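Local atomic coordinates of tryptophan decarboxylase 1 (Oryza sativa subsp. japonica, PDB entry 6KHO), a protein that catalyses the pyridoxal 5'-phosphate-dependent decarboxylation of L-tryptophan to tryptamine and of 5-hydroxy-L-tryptophan to serotonin. Residues Ala178-Asp188 with Leu341-Ser352; Leu146-Phe156 with Val318-Pro328. All coordinates share one frame; numbering follows the deposited sequence.

Contact 1: residues Ala178-Asp188 with Leu341-Ser352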
loop_
_atom_site.group_PDB
_atom_site.type_symbol
_atom_site.label_atom_id
_atom_site.label_comp_id
_atom_site.label_asym_id
_atom_site.label_seq_id
_atom_site.Cartn_x
_atom_site.Cartn_y
_atom_site.Cartn_z
ATOM N N ALA A 178 -8.315 -2.647 5.076
ATOM C CA ALA A 178 -9.520 -3.461 5.014
ATOM C C ALA A 178 -10.523 -3.030 6.082
ATOM O O ALA A 178 -11.737 -2.979 5.829
ATOM C CB ALA A 178 -9.149 -4.939 5.168
ATOM N N MET A 179 -10.030 -2.699 7.275
ATOM C CA MET A 179 -10.909 -2.170 8.306
ATOM C C MET A 179 -11.464 -0.820 7.894
ATOM O O MET A 179 -12.656 -0.550 8.080
ATOM C CB MET A 179 -10.153 -2.048 9.627
ATOM C CG MET A 179 -9.940 -3.368 10.315
ATOM S SD MET A 179 -8.724 -3.222 11.636
ATOM C CE MET A 179 -8.820 -4.867 12.341
ATOM N N LEU A 180 -10.618 0.039 7.334
ATOM C CA LEU A 180 -11.046 1.402 7.024
ATOM C C LEU A 180 -12.149 1.407 5.967
ATOM O O LEU A 180 -13.145 2.129 6.095
ATOM C CB LEU A 180 -9.855 2.233 6.553
ATOM C CG LEU A 180 -10.141 3.636 6.000
ATOM C CD1 LEU A 180 -10.913 4.494 7.018
ATOM C CD2 LEU A 180 -8.856 4.336 5.625
ATOM N N VAL A 181 -11.986 0.615 4.906
ATOM C CA VAL A 181 -12.970 0.706 3.833
ATOM C C VAL A 181 -14.299 0.087 4.273
ATOM O O VAL A 181 -15.367 0.571 3.885
ATOM C CB VAL A 181 -12.429 0.088 2.525
ATOM C CG1 VAL A 181 -11.146 0.808 2.061
ATOM C CG2 VAL A 181 -12.191 -1.423 2.642
ATOM N N THR A 182 -14.274 -0.967 5.091
ATOM C CA THR A 182 -15.547 -1.514 5.559
ATOM C C THR A 182 -16.188 -0.618 6.613
ATOM O O THR A 182 -17.419 -0.535 6.681
ATOM C CB THR A 182 -15.388 -2.936 6.108
ATOM O OG1 THR A 182 -14.418 -2.969 7.171
ATOM C CG2 THR A 182 -14.985 -3.898 4.990
ATOM N N LEU A 183 -15.380 0.045 7.449
ATOM C CA LEU A 183 -15.930 1.040 8.366
ATOM C C LEU A 183 -16.597 2.175 7.604
ATOM O O LEU A 183 -17.637 2.692 8.033
ATOM C CB LEU A 183 -14.840 1.608 9.275
ATOM C CG LEU A 183 -14.449 0.785 10.490
ATOM C CD1 LEU A 183 -13.042 1.185 10.935
ATOM C CD2 LEU A 183 -15.471 1.032 11.600
ATOM N N VAL A 184 -16.004 2.592 6.485
ATOM C CA VAL A 184 -16.584 3.683 5.715
ATOM C C VAL A 184 -17.905 3.244 5.095
ATOM O O VAL A 184 -18.890 3.990 5.114
ATOM C CB VAL A 184 -15.589 4.186 4.658
ATOM C CG1 VAL A 184 -16.316 5.002 3.589
ATOM C CG2 VAL A 184 -14.517 5.044 5.334
ATOM N N ALA A 185 -17.965 2.017 4.580
ATOM C CA ALA A 185 -19.226 1.524 4.028
ATOM C C ALA A 185 -20.306 1.441 5.108
ATOM O O ALA A 185 -21.447 1.870 4.899
ATOM C CB ALA A 185 -19.007 0.170 3.357
ATOM N N ALA A 186 -19.956 0.908 6.282
ATOM C CA ALA A 186 -20.933 0.811 7.367
ATOM C C ALA A 186 -21.366 2.193 7.832
ATOM O O ALA A 186 -22.559 2.439 8.054
ATOM C CB ALA A 186 -20.358 0.007 8.534
ATOM N N ARG A 187 -20.400 3.107 7.985
ATOM C CA ARG A 187 -20.693 4.487 8.356
ATOM C C ARG A 187 -21.685 5.131 7.394
ATOM O O ARG A 187 -22.685 5.731 7.814
ATOM C CB ARG A 187 -19.396 5.299 8.397
ATOM C CG ARG A 187 -19.575 6.776 8.800
ATOM C CD ARG A 187 -18.351 7.624 8.407
ATOM N NE ARG A 187 -18.281 7.833 6.957
ATOM C CZ ARG A 187 -17.234 8.337 6.305
ATOM N NH1 ARG A 187 -16.127 8.691 6.962
ATOM N NH2 ARG A 187 -17.291 8.476 4.985
ATOM N N ASP A 188 -21.420 5.020 6.093
ATOM C CA ASP A 188 -22.261 5.717 5.127
ATOM C C ASP A 188 -23.684 5.164 5.147
ATOM O O ASP A 188 -24.653 5.928 5.043
ATOM C CB ASP A 188 -21.635 5.632 3.730
ATOM C CG ASP A 188 -20.363 6.498 3.610
ATOM O OD1 ASP A 188 -20.103 7.293 4.551
ATOM O OD2 ASP A 188 -19.634 6.395 2.585
ATOM N N LEU A 341 -9.310 -9.150 1.466
ATOM C CA LEU A 341 -10.597 -8.759 2.032
ATOM C C LEU A 341 -11.716 -9.367 1.203
ATOM O O LEU A 341 -11.716 -9.224 -0.022
ATOM C CB LEU A 341 -10.745 -7.234 2.046
ATOM C CG LEU A 341 -12.170 -6.713 2.271
ATOM C CD1 LEU A 341 -12.643 -7.068 3.695
ATOM C CD2 LEU A 341 -12.226 -5.215 2.028
ATOM N N TYR A 342 -12.674 -10.015 1.865
ATOM C CA TYR A 342 -13.853 -10.589 1.221
ATOM C C TYR A 342 -15.099 -9.932 1.793
ATOM O O TYR A 342 -15.180 -9.707 3.002
ATOM C CB TYR A 342 -13.942 -12.107 1.446
ATOM C CG TYR A 342 -12.797 -12.885 0.830
ATOM C CD1 TYR A 342 -11.628 -13.114 1.545
ATOM C CD2 TYR A 342 -12.884 -13.376 -0.474
ATOM C CE1 TYR A 342 -10.570 -13.831 0.984
ATOM C CE2 TYR A 342 -11.834 -14.102 -1.047
ATOM C CZ TYR A 342 -10.684 -14.325 -0.312
ATOM O OH TYR A 342 -9.638 -15.027 -0.869
ATOM N N VAL A 343 -16.068 -9.616 0.925
ATOM C CA VAL A 343 -17.318 -8.993 1.353
ATOM C C VAL A 343 -18.484 -9.730 0.709
ATOM O O VAL A 343 -18.369 -10.257 -0.401
ATOM C CB VAL A 343 -17.367 -7.482 1.013
ATOM C CG1 VAL A 343 -16.181 -6.738 1.657
ATOM C CG2 VAL A 343 -17.372 -7.257 -0.482
ATOM N N ARG A 344 -19.627 -9.753 1.406
ATOM C CA ARG A 344 -20.793 -10.405 0.829
ATOM C C ARG A 344 -21.520 -9.529 -0.183
ATOM O O ARG A 344 -22.250 -10.063 -1.027
ATOM C CB ARG A 344 -21.746 -10.856 1.935
ATOM C CG ARG A 344 -21.369 -12.251 2.445
ATOM C CD ARG A 344 -22.174 -12.646 3.658
ATOM N NE ARG A 344 -23.600 -12.525 3.409
ATOM C CZ ARG A 344 -24.497 -12.250 4.348
ATOM N NH1 ARG A 344 -24.107 -12.050 5.601
ATOM N NH2 ARG A 344 -25.780 -12.166 4.031
ATOM N N ASP A 345 -21.304 -8.210 -0.159
ATOM C CA ASP A 345 -21.958 -7.310 -1.116
ATOM C C ASP A 345 -20.972 -6.229 -1.549
ATOM O O ASP A 345 -20.843 -5.199 -0.882
ATOM C CB ASP A 345 -23.217 -6.692 -0.511
ATOM C CG ASP A 345 -24.069 -5.990 -1.553
ATOM O OD1 ASP A 345 -23.586 -5.831 -2.696
ATOM O OD2 ASP A 345 -25.214 -5.603 -1.240
ATOM N N THR A 346 -20.312 -6.437 -2.694
ATOM C CA THR A 346 -19.333 -5.449 -3.137
ATOM C C THR A 346 -19.975 -4.090 -3.383
ATOM O O THR A 346 -19.328 -3.056 -3.182
ATOM C CB THR A 346 -18.610 -5.948 -4.381
ATOM O OG1 THR A 346 -19.517 -5.950 -5.488
ATOM C CG2 THR A 346 -18.108 -7.354 -4.141
ATOM N N HIS A 347 -21.253 -4.068 -3.768
ATOM C CA HIS A 347 -21.948 -2.804 -4.004
ATOM C C HIS A 347 -21.913 -1.892 -2.772
ATOM O O HIS A 347 -21.880 -0.663 -2.911
ATOM C CB HIS A 347 -23.388 -3.102 -4.438
ATOM C CG HIS A 347 -24.169 -1.897 -4.866
ATOM N ND1 HIS A 347 -23.731 -1.029 -5.846
ATOM C CD2 HIS A 347 -25.376 -1.429 -4.461
ATOM C CE1 HIS A 347 -24.630 -0.074 -6.020
ATOM N NE2 HIS A 347 -25.640 -0.298 -5.196
ATOM N N ARG A 348 -21.904 -2.472 -1.567
ATOM C CA ARG A 348 -21.805 -1.663 -0.351
ATOM C C ARG A 348 -20.470 -0.927 -0.278
ATOM O O ARG A 348 -20.404 0.191 0.249
ATOM C CB ARG A 348 -21.985 -2.543 0.898
ATOM C CG ARG A 348 -23.345 -3.252 1.056
ATOM C CD ARG A 348 -24.350 -2.441 1.896
ATOM N NE ARG A 348 -25.560 -3.206 2.217
ATOM C CZ ARG A 348 -26.747 -2.660 2.501
ATOM N NH1 ARG A 348 -27.796 -3.432 2.784
ATOM N NH2 ARG A 348 -26.891 -1.339 2.500
ATOM N N LEU A 349 -19.391 -1.537 -0.786
ATOM C CA LEU A 349 -18.085 -0.878 -0.771
ATOM C C LEU A 349 -17.923 0.075 -1.946
ATOM O O LEU A 349 -17.513 1.228 -1.768
ATOM C CB LEU A 349 -16.961 -1.911 -0.792
ATOM C CG LEU A 349 -16.195 -2.164 0.497
ATOM C CD1 LEU A 349 -17.149 -2.472 1.624
ATOM C CD2 LEU A 349 -15.249 -3.332 0.261
ATOM N N THR A 350 -18.234 -0.386 -3.159
ATOM C CA THR A 350 -18.047 0.480 -4.317
ATOM C C THR A 350 -18.932 1.720 -4.221
ATOM O O THR A 350 -18.549 2.788 -4.704
ATOM C CB THR A 350 -18.324 -0.288 -5.620
ATOM O OG1 THR A 350 -19.662 -0.814 -5.599
ATOM C CG2 THR A 350 -17.338 -1.455 -5.778
ATOM N N GLY A 351 -20.081 1.620 -3.543
ATOM C CA GLY A 351 -20.936 2.791 -3.375
ATOM C C GLY A 351 -20.236 3.948 -2.683
ATOM O O GLY A 351 -20.446 5.114 -3.032
ATOM N N SER A 352 -19.384 3.642 -1.705
ATOM C CA SER A 352 -18.598 4.664 -1.019
ATOM C C SER A 352 -17.267 4.976 -1.702
ATOM O O SER A 352 -16.763 6.099 -1.572
ATOM C CB SER A 352 -18.309 4.222 0.417
ATOM O OG SER A 352 -19.504 4.093 1.159
#

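Contact 2: residues Leu146-Phe156 with Val318-Pro328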
loop_
_atom_site.group_PDB
_atom_site.type_symbol
_atom_site.label_atom_id
_atom_site.label_comp_id
_atom_site.label_asym_id
_atom_site.label_seq_id
_atom_site.Cartn_x
_atom_site.Cartn_y
_atom_site.Cartn_z
ATOM N N LEU A 146 -8.144 -18.928 -3.014
ATOM C CA LEU A 146 -7.957 -18.868 -1.560
ATOM C C LEU A 146 -9.283 -19.044 -0.820
ATOM O O LEU A 146 -9.344 -19.720 0.220
ATOM C CB LEU A 146 -7.304 -17.538 -1.172
ATOM C CG LEU A 146 -7.139 -17.285 0.337
ATOM C CD1 LEU A 146 -6.277 -18.380 0.994
ATOM C CD2 LEU A 146 -6.524 -15.901 0.567
ATOM N N ALA A 147 -10.353 -18.436 -1.336
ATOM C CA ALA A 147 -11.668 -18.634 -0.735
ATOM C C ALA A 147 -12.066 -20.109 -0.759
ATOM O O ALA A 147 -12.709 -20.601 0.177
ATOM C CB ALA A 147 -12.711 -17.773 -1.452
ATOM N N GLN A 148 -11.684 -20.835 -1.814
ATOM C CA GLN A 148 -11.957 -22.273 -1.858
ATOM C C GLN A 148 -11.147 -23.019 -0.808
ATOM O O GLN A 148 -11.681 -23.890 -0.113
ATOM C CB GLN A 148 -11.658 -22.843 -3.244
ATOM C CG GLN A 148 -12.585 -22.370 -4.344
ATOM C CD GLN A 148 -12.186 -22.913 -5.701
ATOM O OE1 GLN A 148 -11.971 -24.114 -5.861
ATOM N NE2 GLN A 148 -12.072 -22.027 -6.688
ATOM N N MET A 149 -9.853 -22.699 -0.677
ATOM C CA MET A 149 -9.042 -23.325 0.369
ATOM C C MET A 149 -9.632 -23.069 1.755
ATOM O O MET A 149 -9.664 -23.971 2.603
ATOM C CB MET A 149 -7.600 -22.812 0.310
ATOM C CG MET A 149 -6.872 -23.090 -0.999
ATOM S SD MET A 149 -5.076 -23.095 -0.807
ATOM C CE MET A 149 -4.755 -21.453 -0.150
ATOM N N LEU A 150 -10.086 -21.841 2.005
ATOM C CA LEU A 150 -10.667 -21.472 3.292
ATOM C C LEU A 150 -12.078 -21.999 3.470
ATOM O O LEU A 150 -12.646 -21.855 4.560
ATOM C CB LEU A 150 -10.707 -19.952 3.448
ATOM C CG LEU A 150 -9.373 -19.218 3.532
ATOM C CD1 LEU A 150 -9.596 -17.711 3.414
ATOM C CD2 LEU A 150 -8.697 -19.563 4.838
ATOM N N ASN A 151 -12.664 -22.566 2.422
ATOM C CA ASN A 151 -14.055 -22.991 2.456
ATOM C C ASN A 151 -14.978 -21.848 2.853
ATOM O O ASN A 151 -15.930 -22.033 3.615
ATOM C CB ASN A 151 -14.236 -24.180 3.389
ATOM C CG ASN A 151 -14.450 -25.435 2.638
ATOM O OD1 ASN A 151 -15.553 -25.692 2.157
ATOM N ND2 ASN A 151 -13.389 -26.212 2.468
ATOM N N LEU A 152 -14.701 -20.650 2.341
ATOM C CA LEU A 152 -15.642 -19.564 2.550
ATOM C C LEU A 152 -16.977 -19.902 1.886
ATOM O O LEU A 152 -17.008 -20.567 0.849
ATOM C CB LEU A 152 -15.104 -18.252 1.989
ATOM C CG LEU A 152 -13.881 -17.651 2.687
ATOM C CD1 LEU A 152 -13.617 -16.262 2.131
ATOM C CD2 LEU A 152 -14.082 -17.575 4.199
ATOM N N PRO A 153 -18.094 -19.486 2.483
ATOM C CA PRO A 153 -19.382 -19.570 1.784
ATOM C C PRO A 153 -19.302 -18.905 0.414
ATOM O O PRO A 153 -18.556 -17.940 0.210
ATOM C CB PRO A 153 -20.342 -18.816 2.712
ATOM C CG PRO A 153 -19.714 -18.915 4.059
ATOM C CD PRO A 153 -18.226 -18.964 3.853
ATOM N N THR A 154 -20.090 -19.431 -0.531
ATOM C CA THR A 154 -20.057 -18.909 -1.895
ATOM C C THR A 154 -20.551 -17.473 -1.963
ATOM O O THR A 154 -20.234 -16.763 -2.925
ATOM C CB THR A 154 -20.893 -19.784 -2.842
ATOM O OG1 THR A 154 -22.174 -20.028 -2.261
ATOM C CG2 THR A 154 -20.211 -21.109 -3.092
ATOM N N SER A 155 -21.302 -17.023 -0.957
ATOM C CA SER A 155 -21.715 -15.627 -0.914
ATOM C C SER A 155 -20.528 -14.661 -0.877
ATOM O O SER A 155 -20.714 -13.469 -1.143
ATOM C CB SER A 155 -22.630 -15.392 0.292
ATOM O OG SER A 155 -22.012 -15.813 1.500
ATOM N N PHE A 156 -19.316 -15.133 -0.574
ATOM C CA PHE A 156 -18.155 -14.245 -0.526
ATOM C C PHE A 156 -17.363 -14.188 -1.830
ATOM O O PHE A 156 -16.388 -13.435 -1.903
ATOM C CB PHE A 156 -17.214 -14.642 0.620
ATOM C CG PHE A 156 -17.693 -14.199 1.980
ATOM C CD1 PHE A 156 -17.518 -12.882 2.390
ATOM C CD2 PHE A 156 -18.329 -15.092 2.840
ATOM C CE1 PHE A 156 -17.966 -12.446 3.638
ATOM C CE2 PHE A 156 -18.780 -14.676 4.096
ATOM C CZ PHE A 156 -18.603 -13.346 4.494
ATOM N N VAL A 318 -19.236 -17.366 9.805
ATOM C CA VAL A 318 -18.775 -16.362 8.850
ATOM C C VAL A 318 -19.814 -16.143 7.760
ATOM O O VAL A 318 -19.910 -15.046 7.195
ATOM C CB VAL A 318 -17.403 -16.766 8.260
ATOM C CG1 VAL A 318 -17.535 -18.000 7.379
ATOM C CG2 VAL A 318 -16.809 -15.618 7.472
ATOM N N GLU A 319 -20.641 -17.155 7.476
ATOM C CA GLU A 319 -21.714 -16.979 6.507
ATOM C C GLU A 319 -22.722 -15.912 6.923
ATOM O O GLU A 319 -23.555 -15.521 6.099
ATOM C CB GLU A 319 -22.434 -18.316 6.271
ATOM C CG GLU A 319 -23.261 -18.809 7.455
ATOM C CD GLU A 319 -22.439 -19.617 8.455
ATOM O OE1 GLU A 319 -21.184 -19.618 8.368
ATOM O OE2 GLU A 319 -23.055 -20.249 9.342
ATOM N N ARG A 320 -22.668 -15.425 8.162
ATOM C CA ARG A 320 -23.582 -14.394 8.627
ATOM C C ARG A 320 -22.921 -13.036 8.844
ATOM O O ARG A 320 -23.603 -12.113 9.294
ATOM C CB ARG A 320 -24.264 -14.847 9.926
ATOM C CG ARG A 320 -25.018 -16.163 9.783
ATOM C CD ARG A 320 -26.141 -16.306 10.822
ATOM N NE ARG A 320 -25.626 -16.544 12.169
ATOM C CZ ARG A 320 -25.020 -17.663 12.561
ATOM N NH1 ARG A 320 -24.838 -18.669 11.714
ATOM N NH2 ARG A 320 -24.604 -17.780 13.815
ATOM N N VAL A 321 -21.636 -12.874 8.534
ATOM C CA VAL A 321 -20.966 -11.595 8.717
ATOM C C VAL A 321 -20.927 -10.858 7.385
ATOM O O VAL A 321 -21.250 -11.405 6.336
ATOM C CB VAL A 321 -19.547 -11.751 9.315
ATOM C CG1 VAL A 321 -19.596 -12.540 10.604
ATOM C CG2 VAL A 321 -18.609 -12.395 8.311
ATOM N N ASP A 322 -20.550 -9.584 7.426
ATOM C CA ASP A 322 -20.521 -8.787 6.209
ATOM C C ASP A 322 -19.181 -8.841 5.483
ATOM O O ASP A 322 -19.141 -8.672 4.255
ATOM C CB ASP A 322 -20.860 -7.342 6.545
ATOM C CG ASP A 322 -22.296 -7.202 7.002
ATOM O OD1 ASP A 322 -23.181 -7.240 6.131
ATOM O OD2 ASP A 322 -22.528 -7.104 8.214
ATOM N N SER A 323 -18.094 -9.068 6.210
ATOM C CA SER A 323 -16.770 -8.993 5.608
ATOM C C SER A 323 -15.782 -9.739 6.490
ATOM O O SER A 323 -15.998 -9.906 7.692
ATOM C CB SER A 323 -16.339 -7.542 5.415
ATOM O OG SER A 323 -16.354 -6.850 6.646
ATOM N N ILE A 324 -14.692 -10.190 5.871
ATOM C CA ILE A 324 -13.643 -10.922 6.574
ATOM C C ILE A 324 -12.334 -10.648 5.844
ATOM O O ILE A 324 -12.304 -10.576 4.614
ATOM C CB ILE A 324 -13.946 -12.439 6.653
ATOM C CG1 ILE A 324 -12.775 -13.203 7.294
ATOM C CG2 ILE A 324 -14.228 -13.013 5.285
ATOM C CD1 ILE A 324 -13.141 -14.612 7.789
ATOM N N SER A 325 -11.263 -10.447 6.607
ATOM C CA SER A 325 -9.942 -10.240 6.036
ATOM C C SER A 325 -8.944 -11.169 6.706
ATOM O O SER A 325 -9.099 -11.538 7.876
ATOM C CB SER A 325 -9.477 -8.779 6.176
ATOM O OG SER A 325 -9.491 -8.347 7.535
ATOM N N MET A 326 -7.922 -11.551 5.940
ATOM C CA MET A 326 -6.778 -12.271 6.468
ATOM C C MET A 326 -5.570 -11.922 5.610
ATOM O O MET A 326 -5.704 -11.435 4.480
ATOM C CB MET A 326 -7.015 -13.787 6.493
ATOM C CG MET A 326 -7.585 -14.321 5.226
ATOM S SD MET A 326 -6.287 -14.945 4.159
ATOM C CE MET A 326 -6.329 -16.629 4.742
ATOM N N SER A 327 -4.384 -12.153 6.162
ATOM C CA SER A 327 -3.144 -11.724 5.518
ATOM C C SER A 327 -2.288 -12.924 5.160
ATOM O O SER A 327 -1.662 -13.533 6.046
ATOM C CB SER A 327 -2.372 -10.764 6.419
ATOM O OG SER A 327 -3.075 -9.540 6.542
ATOM N N PRO A 328 -2.232 -13.308 3.892
ATOM C CA PRO A 328 -1.222 -14.282 3.472
ATOM C C PRO A 328 0.182 -13.837 3.832
ATOM O O PRO A 328 1.049 -14.690 4.028
ATOM C CB PRO A 328 -1.417 -14.366 1.951
ATOM C CG PRO A 328 -2.865 -14.007 1.755
ATOM C CD PRO A 328 -3.146 -12.941 2.792
HETATM O O HOH W 1 -23.622 -16.268 3.403
#

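Contact 1: residues Ala178-Asp188 with Leu341-Ser352
Asp188 and Ser352 form the one hydrogen bond between these segments. Ser352 OG donates to Asp188 OD2 at 2.7 Å. The serine comes from the anti side of the carboxylate and sits 23° out of its plane. The other oxygen is engaged by a salt bridge within the helix. Arg187 approaches side-on and directs both NE and NH2 at this single oxygen, with Arg187 NE 3.1 Å from Asp188 OD1. The oxygen lies in the guanidinium plane. With partners on both oxygens, the carboxylate is restrained from turning, and the nearby arginine probably favours its charged form. Arg187 also bonds to Ala224 O, and to Arg222 O and Leu223 O of the second subunit.

The rest is apolar packing. Segments 178-188 and 346-352 are two helices whose axes pass 8.7 Å apart at 88°. Ala185 sits at this crossing, where its small side chain permits a close approach. Ala185 CB is 3.4 Å from the backbone Arg348 O and 3.7 Å from Leu349 CD1. Next to Ala185, Val184 CG1 rests on Ser352 CB at 3.8 Å. Leu341 fills the space between helix 175-194 and the strand. Its CG is anti to the backbone N (chi1 165°), which carries both methyls to the helix. Leu341 CD1 meets Thr182 CG2 tip to tip at 4.1 Å. Leu341 CD2 slides past Val181 CG2 at 3.8 Å. The hydroxyl of Thr182 has a partner of its own in Tyr265.

Helix 175-194 thus lies against one face of the central mixed sheet and runs roughly parallel to strand 341-343. Thr175 and Ser176, at its N-terminal end, bind pyridoxal 5'-phosphate. This helix-on-sheet packing belongs to the large domain of fold type I PLP enzymes, the class of the group II decarboxylases.

Contact 2: residues Leu146-Phe156 with Val318-Pro328
Phe156, Pro153, Leu150 and Leu146 make an apolar, largely buried contact with segment 318-328. It joins the end of helix 133-149 and the following loop to strand 323-326 and the turn before it. No direct hydrogen bond crosses it.

Phe156 carries much of the contact. Val318 O lies in the plane of its ring, at the edge, 3.3 Å from Phe156 CE2. Over one face sits Ile324 CG2, 4.1 Å from Phe156 CE1, with the two side chains at about a right angle. Val321 CG2 adds a methyl contact 3.9 Å from Phe156 CZ. The 318-321 turn and the start of the strand thus meet the ring at its edge and over one face.

The Pro153 ring packs on the same turn. Pro153 CG is 3.6 Å from Glu319 CB, and Pro153 CD is 3.7 Å from Val318 CG1. Nearby, one water donates to Glu319 O at 2.8 Å and is also hydrogen-bonded to Ser155 OG.

Met326 meets the helix end. Its chain bends at chi2 (95°) and chi3 (92°), which spreads its tip over two leucines. Met326 CE is 3.7 Å from Leu150 CD1, while Met326 SD is 3.7 Å from Leu146 CD2. A Schellman motif at Asn151 ends the helix here, and Arg312 binds Leu150 O and Asn151 O.

This is a helix and its C-terminal loop covering one face of the central sheet in the fold type I PLP domain. Strand 323-326 leads into the short helix 328-331, which carries Lys330, the cofactor-attachment lysine, not attached in this structure.

How the contacts relate
From the N terminus, the chain passes 146-156 and then 178-188. Contact 2 closes its loop when 318-328 returns to the first of these. Contact 1 closes when 341-352 reaches the second. The two loops therefore cross. They meet in the central sheet, where strands 323-326 and 339-343 are antiparallel neighbours, and Tyr342 N lies 2.8 Å from Ile324 O, a probable hydrogen bond. Arg344 NH1 also probably bonds to Val321 O. Leu341 and Tyr342 turn to opposite faces of the sheet, the first to helix 175-194, the second to helix 133-149. Together the contacts tie a helix to each face of this strand pair.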